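Local coordinates for protein UDP-glucose 6-dehydrogenase (Pyrobaculum islandicum, PDB 3VTF) that probably oxidises UDP-glucose to UDP-glucuronate in two NAD-dependent steps, and holds UDP-glucose in the cleft between its two alpha/beta domains, at residues V170-R178 with P221-S231. Residues are numbered along the deposited sequence; the frame is centred on the assembly and turned at random.
Sequences VASNPEFLR and PREAELVKYAS. With UPG (uridine-5'-diphosphate-glucose), chain B.
From S172, whose CA lies 5.2 Å from that of P221, to P174 beside K228, the end of strand 170-172 and the loop after it run along helix 221-231, the strand and helix axes 29° from parallel. At the strand end the S172 side chain drops onto the first turn of the helix, its OG 3.4 Å from E225 CG; the carboxylate of E225 goes on past it to T151 and the backbone N of G149. The P174 ring comes down between A224 and K228, with CG on the A224 carbonyl oxygen, CD against the A224 methyl and CB 3.9 Å from K228 CB. The F176 ring reaches back to the helix, with CZ 4.0 Å from V227 CG1 and CE1 close to K228 CD, while R191 makes a cation-pi contact with the same ring. S231 turns its hydroxyl back onto the carbonyl of V227.

K228 carries the polar part of the contact. With CG anti to the backbone N (chi1 178°) and one bend at chi2, its chain runs alongside F176, pointing the opposite way, and delivers NZ to E175 O at 3.1 Å, in the carbonyl plane. The same nitrogen donates to O6' of the bound UDP-glucose at 2.7 Å and to N232 OD1, so three oxygens grip it. A methionine in its place would probably leave O6' and the E175 carbonyl without their shared donor. The carboxylate of E175 stands nearby, OE2 4.0 Å from NZ, and may add to the lysine's electrostatic hold; its OE1 takes the N-H of L177, steadying the loop whose F176 and L177 carbonyls accept O3' and O4' of the glucose. Loop and helix thus build the sugar end of the UDP-glucose site, where the Rossmann-type NAD-binding domain meets the long central helix 221-251.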
loop_
_atom_site.group_PDB
_atom_site.type_symbol
_atom_site.label_atom_id
_atom_site.label_comp_id
_atom_site.label_asym_id
_atom_site.label_seq_id
_atom_site.Cartn_x
_atom_site.Cartn_y
_atom_site.Cartn_z
ATOM N N VAL A 170 -19.770 -24.765 8.905
ATOM C CA VAL A 170 -19.304 -23.442 9.372
ATOM C C VAL A 170 -18.707 -22.789 8.109
ATOM O O VAL A 170 -18.315 -23.479 7.126
ATOM C CB VAL A 170 -18.229 -23.477 10.481
ATOM C CG1 VAL A 170 -18.807 -24.121 11.763
ATOM C CG2 VAL A 170 -16.965 -24.252 10.027
ATOM N N ALA A 171 -18.599 -21.465 8.143
ATOM C CA ALA A 171 -17.948 -20.749 7.095
ATOM C C ALA A 171 -17.543 -19.383 7.643
ATOM O O ALA A 171 -18.315 -18.772 8.414
ATOM C CB ALA A 171 -18.888 -20.531 5.888
ATOM N N SER A 172 -16.432 -18.872 7.160
ATOM C CA SER A 172 -16.029 -17.485 7.448
ATOM C C SER A 172 -16.482 -16.716 6.158
ATOM O O SER A 172 -16.256 -17.167 5.037
ATOM C CB SER A 172 -14.496 -17.456 7.542
ATOM O OG SER A 172 -14.036 -16.107 7.432
ATOM N N ASN A 173 -17.159 -15.595 6.345
ATOM C CA ASN A 173 -17.634 -14.778 5.219
ATOM C C ASN A 173 -17.423 -13.331 5.690
ATOM O O ASN A 173 -18.327 -12.659 6.272
ATOM C CB ASN A 173 -19.143 -15.101 4.949
ATOM C CG ASN A 173 -19.757 -14.200 3.869
ATOM O OD1 ASN A 173 -19.070 -13.748 2.868
ATOM N ND2 ASN A 173 -21.001 -13.877 4.067
ATOM N N PRO A 174 -16.177 -12.860 5.564
ATOM C CA PRO A 174 -15.905 -11.585 6.177
ATOM C C PRO A 174 -16.678 -10.456 5.521
ATOM O O PRO A 174 -17.225 -10.620 4.382
ATOM C CB PRO A 174 -14.392 -11.374 5.929
ATOM C CG PRO A 174 -13.990 -12.376 4.900
ATOM C CD PRO A 174 -14.946 -13.544 5.075
ATOM N N GLU A 175 -16.750 -9.358 6.238
ATOM C CA GLU A 175 -17.522 -8.211 5.697
ATOM C C GLU A 175 -16.595 -7.045 5.481
ATOM O O GLU A 175 -15.527 -6.988 6.100
ATOM C CB GLU A 175 -18.661 -7.868 6.636
ATOM C CG GLU A 175 -18.159 -7.599 8.044
ATOM C CD GLU A 175 -17.636 -6.203 8.171
ATOM O OE1 GLU A 175 -18.073 -5.289 7.358
ATOM O OE2 GLU A 175 -16.803 -5.993 9.063
ATOM N N PHE A 176 -16.919 -6.219 4.495
ATOM C CA PHE A 176 -16.052 -5.175 4.054
ATOM C C PHE A 176 -16.802 -3.860 3.943
ATOM O O PHE A 176 -16.266 -2.913 3.322
ATOM C CB PHE A 176 -15.478 -5.557 2.684
ATOM C CG PHE A 176 -14.628 -6.806 2.710
ATOM C CD1 PHE A 176 -13.365 -6.807 3.338
ATOM C CD2 PHE A 176 -15.114 -7.993 2.164
ATOM C CE1 PHE A 176 -12.569 -7.966 3.385
ATOM C CE2 PHE A 176 -14.314 -9.152 2.182
ATOM C CZ PHE A 176 -13.061 -9.135 2.828
ATOM N N LEU A 177 -17.964 -3.782 4.603
ATOM C CA LEU A 177 -18.833 -2.626 4.581
ATOM C C LEU A 177 -18.085 -1.434 5.204
ATOM O O LEU A 177 -17.526 -1.566 6.276
ATOM C CB LEU A 177 -20.087 -2.903 5.479
ATOM C CG LEU A 177 -20.964 -4.113 4.987
ATOM C CD1 LEU A 177 -22.309 -3.969 5.663
ATOM C CD2 LEU A 177 -21.136 -4.170 3.444
ATOM N N ARG A 178 -18.191 -0.248 4.614
ATOM C CA ARG A 178 -17.764 0.969 5.347
ATOM C C ARG A 178 -18.951 1.709 5.919
ATOM O O ARG A 178 -20.022 1.887 5.264
ATOM C CB ARG A 178 -16.936 1.934 4.481
ATOM C CG ARG A 178 -16.000 1.211 3.568
ATOM C CD ARG A 178 -15.285 2.192 2.661
ATOM N NE ARG A 178 -16.120 2.706 1.585
ATOM C CZ ARG A 178 -16.460 2.046 0.489
ATOM N NH1 ARG A 178 -16.050 0.800 0.274
ATOM N NH2 ARG A 178 -17.226 2.654 -0.407
ATOM N N PRO A 221 -11.428 -21.438 5.384
ATOM C CA PRO A 221 -11.915 -20.508 6.397
ATOM C C PRO A 221 -10.768 -19.652 6.957
ATOM O O PRO A 221 -10.956 -18.475 7.153
ATOM C CB PRO A 221 -12.493 -21.439 7.457
ATOM C CG PRO A 221 -13.029 -22.567 6.665
ATOM C CD PRO A 221 -11.973 -22.787 5.611
ATOM N N ARG A 222 -9.605 -20.236 7.170
ATOM C CA ARG A 222 -8.456 -19.476 7.635
ATOM C C ARG A 222 -7.998 -18.394 6.650
ATOM O O ARG A 222 -7.591 -17.329 7.073
ATOM C CB ARG A 222 -7.293 -20.403 7.964
ATOM C CG ARG A 222 -7.294 -20.909 9.382
ATOM C CD ARG A 222 -6.091 -21.788 9.670
ATOM N NE ARG A 222 -6.213 -22.324 11.004
ATOM C CZ ARG A 222 -5.228 -22.820 11.734
ATOM N NH1 ARG A 222 -3.993 -22.879 11.279
ATOM N NH2 ARG A 222 -5.498 -23.265 12.941
ATOM N N GLU A 223 -8.012 -18.701 5.359
ATOM C CA GLU A 223 -7.632 -17.730 4.344
ATOM C C GLU A 223 -8.584 -16.556 4.311
ATOM O O GLU A 223 -8.153 -15.431 4.374
ATOM C CB GLU A 223 -7.564 -18.383 2.976
ATOM C CG GLU A 223 -6.443 -19.380 2.858
ATOM C CD GLU A 223 -6.541 -20.270 1.645
ATOM O OE1 GLU A 223 -7.643 -20.555 1.179
ATOM O OE2 GLU A 223 -5.496 -20.688 1.170
ATOM N N ALA A 224 -9.878 -16.836 4.320
ATOM C CA ALA A 224 -10.890 -15.768 4.402
ATOM C C ALA A 224 -10.710 -14.905 5.673
ATOM O O ALA A 224 -10.819 -13.668 5.617
ATOM C CB ALA A 224 -12.247 -16.422 4.373
ATOM N N GLU A 225 -10.413 -15.523 6.858
ATOM C CA GLU A 225 -10.220 -14.723 8.049
ATOM C C GLU A 225 -9.001 -13.837 7.900
ATOM O O GLU A 225 -9.017 -12.665 8.334
ATOM C CB GLU A 225 -10.039 -15.681 9.309
ATOM C CG GLU A 225 -11.421 -16.371 9.605
ATOM C CD GLU A 225 -11.279 -17.626 10.533
ATOM O OE1 GLU A 225 -10.307 -18.409 10.431
ATOM O OE2 GLU A 225 -12.157 -17.780 11.423
ATOM N N LEU A 226 -7.926 -14.400 7.344
ATOM C CA LEU A 226 -6.692 -13.579 7.140
ATOM C C LEU A 226 -6.893 -12.441 6.086
ATOM O O LEU A 226 -6.361 -11.287 6.232
ATOM C CB LEU A 226 -5.552 -14.466 6.692
ATOM C CG LEU A 226 -4.154 -13.775 6.611
ATOM C CD1 LEU A 226 -3.884 -13.144 7.942
ATOM C CD2 LEU A 226 -3.114 -14.816 6.326
ATOM N N VAL A 227 -7.736 -12.690 5.076
ATOM C CA VAL A 227 -8.031 -11.625 4.088
ATOM C C VAL A 227 -8.573 -10.412 4.755
ATOM O O VAL A 227 -8.233 -9.277 4.409
ATOM C CB VAL A 227 -9.084 -12.111 3.015
ATOM C CG1 VAL A 227 -9.561 -10.947 2.164
ATOM C CG2 VAL A 227 -8.473 -13.164 2.089
ATOM N N LYS A 228 -9.453 -10.593 5.747
ATOM C CA LYS A 228 -10.039 -9.453 6.391
ATOM C C LYS A 228 -8.996 -8.613 7.140
ATOM O O LYS A 228 -9.033 -7.302 7.098
ATOM C CB LYS A 228 -11.085 -9.930 7.387
ATOM C CG LYS A 228 -11.779 -8.846 8.204
ATOM C CD LYS A 228 -12.253 -7.690 7.315
ATOM C CE LYS A 228 -13.026 -6.684 8.154
ATOM N NZ LYS A 228 -13.212 -5.438 7.347
ATOM N N TYR A 229 -8.121 -9.293 7.883
ATOM C CA TYR A 229 -7.083 -8.484 8.633
ATOM C C TYR A 229 -6.066 -7.868 7.636
ATOM O O TYR A 229 -5.636 -6.722 7.767
ATOM C CB TYR A 229 -6.264 -9.404 9.596
ATOM C CG TYR A 229 -7.025 -9.574 10.913
ATOM C CD1 TYR A 229 -7.082 -8.534 11.838
ATOM C CD2 TYR A 229 -7.802 -10.769 11.152
ATOM C CE1 TYR A 229 -7.831 -8.656 13.036
ATOM C CE2 TYR A 229 -8.586 -10.913 12.321
ATOM C CZ TYR A 229 -8.555 -9.889 13.273
ATOM O OH TYR A 229 -9.269 -10.048 14.433
ATOM N N ALA A 230 -5.674 -8.642 6.628
ATOM C CA ALA A 230 -4.709 -8.128 5.656
ATOM C C ALA A 230 -5.283 -6.907 4.929
ATOM O O ALA A 230 -4.527 -5.938 4.669
ATOM C CB ALA A 230 -4.239 -9.199 4.705
ATOM N N SER A 231 -6.576 -6.931 4.602
ATOM C CA SER A 231 -7.189 -5.784 3.979
ATOM C C SER A 231 -7.246 -4.583 4.934
ATOM O O SER A 231 -6.937 -3.467 4.527
ATOM C CB SER A 231 -8.613 -6.084 3.444
ATOM O OG SER A 231 -8.480 -7.214 2.535
HETATM N N1 UPG B . -8.969 7.911 7.053
HETATM C C2 UPG B . -7.781 8.693 6.944
HETATM N N3 UPG B . -7.246 8.891 5.738
HETATM C C4 UPG B . -7.801 8.281 4.623
HETATM C C5 UPG B . -8.982 7.462 4.690
HETATM C C6 UPG B . -9.518 7.269 5.979
HETATM O O2 UPG B . -7.237 9.229 7.961
HETATM O O4 UPG B . -7.225 8.455 3.497
HETATM C C1C UPG B . -9.470 7.728 8.436
HETATM C C2C UPG B . -10.929 8.132 8.514
HETATM O O2C UPG B . -11.093 9.511 8.835
HETATM C C3C UPG B . -11.454 7.233 9.654
HETATM C C4C UPG B . -10.623 5.955 9.536
HETATM O O4C UPG B . -9.532 6.299 8.654
HETATM O O3C UPG B . -11.073 7.814 10.930
HETATM C C5C UPG B . -11.398 4.769 8.914
HETATM O O5C UPG B . -12.147 5.277 7.803
HETATM P PA UPG B . -13.130 4.230 6.920
HETATM O O1A UPG B . -12.267 3.125 6.229
HETATM O O2A UPG B . -14.163 5.089 6.147
HETATM O O3A UPG B . -14.066 3.718 8.126
HETATM P PB UPG B . -14.700 2.246 8.479
HETATM O O1B UPG B . -16.201 2.386 8.440
HETATM O O2B UPG B . -14.005 2.119 9.858
HETATM O O3B UPG B . -14.343 1.163 7.364
HETATM C "C1'" UPG B . -13.236 0.229 7.558
HETATM C "C2'" UPG B . -12.880 -0.319 6.193
HETATM C "C3'" UPG B . -14.025 -1.256 5.739
HETATM C "C4'" UPG B . -14.196 -2.346 6.824
HETATM C "C5'" UPG B . -14.687 -1.635 8.148
HETATM C "C6'" UPG B . -14.877 -2.540 9.385
HETATM O "O2'" UPG B . -12.903 0.940 5.414
HETATM O "O3'" UPG B . -13.633 -1.819 4.503
HETATM O "O4'" UPG B . -15.266 -3.211 6.385
HETATM O "O5'" UPG B . -13.543 -0.803 8.495
HETATM O "O6'" UPG B . -13.973 -3.669 9.310
#